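Local coordinates for protein hemin degrading factor (PDB 4MGF) that binds heme b and probably carries it within the cell toward degradation, at residues A254-G259 and G277-L282. Sequence-based numbering, arbitrary orientation.
Sequences AAAESG and GPVCNL
Pro278 meets Gly259 where helix 247-258 gives out: the CB corner of the proline ring rests 3.7 Å from Gly259 O. Gly259, with phi of 76°, is the first residue to leave the helical path, and its carbonyl lies beside the ring. At Val279 the contact becomes polar and indirect. A water accepts a bond from Val279 N at 2.7 Å and gives a weak one to Ala255 O at 2.9 Å, joining the loop amide to a carbonyl of the last helical turn. Val279 O approaches the same helix without a mediator, receiving a CA-H...O contact from Ala256 CA at 3.4 Å with 144° at the hydrogen. The CG2 methyl of Val279 stands 4.4 Å from Ala256 CB, a loose contact, and the same side chain also packs on Val291 and Asp293 of strand 288-293. Cys280 directs its CB away from the helix and contributes its carbonyl, Cys280 O lying 3.7 Å from Ala256 CB. The amides of Cys280 and Asn281 are both held by the carboxylate of Asp293, which ties the loop to the neighbouring strand. With CG swung opposite its own carbonyl carbon (chi1 -67°), Leu282, where the edge strand 282-285 begins, holds its CD2 branch against Ala256 CB at 3.4 Å, tight for two carbons. Three of the loop residues, Val279, Cys280 and Leu282, meet Ala256, whose methyl sits among a leucine branch and two carbonyl oxygens. The segments join the C-terminal end of a helix to the connection between strands of the two different sheets, at the surface and away from the heme site. With no direct hydrogen bond across it, what joins the segments is methyl packing, one CA-H...O contact and a water whose bond on the helix side is weak, consistent with a modest surface contact.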
loop_
_atom_site.group_PDB
_atom_site.type_symbol
_atom_site.label_atom_id
_atom_site.label_comp_id
_atom_site.label_asym_id
_atom_site.label_seq_id
_atom_site.Cartn_x
_atom_site.Cartn_y
_atom_site.Cartn_z
ATOM N N ALA A 254 -14.800 -15.646 7.076
ATOM C CA ALA A 254 -16.239 -15.436 7.128
ATOM C C ALA A 254 -16.765 -14.674 5.907
ATOM O O ALA A 254 -17.860 -14.948 5.421
ATOM C CB ALA A 254 -16.618 -14.730 8.410
ATOM N N ALA A 255 -15.987 -13.722 5.401
ATOM C CA ALA A 255 -16.389 -13.003 4.194
ATOM C C ALA A 255 -16.334 -13.925 2.977
ATOM O O ALA A 255 -17.149 -13.815 2.059
ATOM C CB ALA A 255 -15.505 -11.782 3.981
ATOM N N ALA A 256 -15.369 -14.833 2.972
ATOM C CA ALA A 256 -15.247 -15.791 1.880
ATOM C C ALA A 256 -16.449 -16.730 1.806
ATOM O O ALA A 256 -16.970 -16.990 0.727
ATOM C CB ALA A 256 -13.992 -16.594 2.031
ATOM N N GLU A 257 -16.883 -17.231 2.959
ATOM C CA GLU A 257 -18.005 -18.169 3.002
ATOM C C GLU A 257 -19.330 -17.542 2.554
ATOM O O GLU A 257 -20.222 -18.240 2.083
ATOM C CB GLU A 257 -18.138 -18.797 4.396
ATOM C CG GLU A 257 -16.944 -19.660 4.799
ATOM C CD GLU A 257 -17.144 -20.375 6.130
ATOM O OE1 GLU A 257 -18.196 -20.173 6.769
ATOM O OE2 GLU A 257 -16.245 -21.139 6.536
ATOM N N SER A 258 -19.451 -16.226 2.688
ATOM C CA SER A 258 -20.682 -15.542 2.310
ATOM C C SER A 258 -20.655 -14.923 0.921
ATOM O O SER A 258 -21.707 -14.582 0.378
ATOM C CB SER A 258 -21.010 -14.448 3.319
ATOM O OG SER A 258 -20.084 -13.382 3.219
ATOM N N GLY A 259 -19.462 -14.742 0.360
ATOM C CA GLY A 259 -19.329 -14.107 -0.941
ATOM C C GLY A 259 -19.517 -12.604 -0.859
ATOM O O GLY A 259 -19.628 -11.918 -1.881
ATOM N N GLY A 277 -14.240 -6.178 -4.029
ATOM C CA GLY A 277 -14.882 -7.402 -4.465
ATOM C C GLY A 277 -14.801 -8.505 -3.427
ATOM O O GLY A 277 -14.217 -8.319 -2.348
ATOM N N PRO A 278 -15.372 -9.680 -3.751
ATOM C CA PRO A 278 -15.359 -10.794 -2.801
ATOM C C PRO A 278 -13.968 -11.369 -2.708
ATOM O O PRO A 278 -13.145 -11.049 -3.547
ATOM C CB PRO A 278 -16.295 -11.831 -3.453
ATOM C CG PRO A 278 -16.921 -11.137 -4.656
ATOM C CD PRO A 278 -15.952 -10.071 -5.045
ATOM N N VAL A 279 -13.705 -12.203 -1.709
ATOM C CA VAL A 279 -12.492 -13.008 -1.716
ATOM C C VAL A 279 -12.876 -14.489 -1.636
ATOM O O VAL A 279 -13.895 -14.831 -1.041
ATOM C CB VAL A 279 -11.545 -12.615 -0.580
ATOM C CG1 VAL A 279 -11.027 -11.176 -0.801
ATOM C CG2 VAL A 279 -12.237 -12.744 0.760
ATOM N N CYS A 280 -12.087 -15.367 -2.247
ATOM C CA CYS A 280 -12.474 -16.780 -2.302
ATOM C C CYS A 280 -11.556 -17.714 -1.541
ATOM O O CYS A 280 -11.961 -18.296 -0.531
ATOM C CB CYS A 280 -12.605 -17.255 -3.745
ATOM S SG CYS A 280 -13.912 -16.420 -4.637
ATOM N N ASN A 281 -10.333 -17.872 -2.040
ATOM C CA ASN A 281 -9.374 -18.787 -1.445
ATOM C C ASN A 281 -8.473 -18.141 -0.413
ATOM O O ASN A 281 -7.748 -17.185 -0.708
ATOM C CB ASN A 281 -8.525 -19.434 -2.539
ATOM C CG ASN A 281 -9.360 -19.882 -3.702
ATOM O OD1 ASN A 281 -10.021 -20.916 -3.640
ATOM N ND2 ASN A 281 -9.371 -19.087 -4.764
ATOM N N LEU A 282 -8.498 -18.694 0.789
ATOM C CA LEU A 282 -7.692 -18.213 1.892
ATOM C C LEU A 282 -6.797 -19.338 2.351
ATOM O O LEU A 282 -7.252 -20.480 2.463
ATOM C CB LEU A 282 -8.589 -17.809 3.057
ATOM C CG LEU A 282 -9.531 -16.616 2.933
ATOM C CD1 LEU A 282 -8.787 -15.362 2.516
ATOM C CD2 LEU A 282 -10.640 -16.918 1.965
HETATM O O HOH W 1 -15.752 -12.141 0.122
#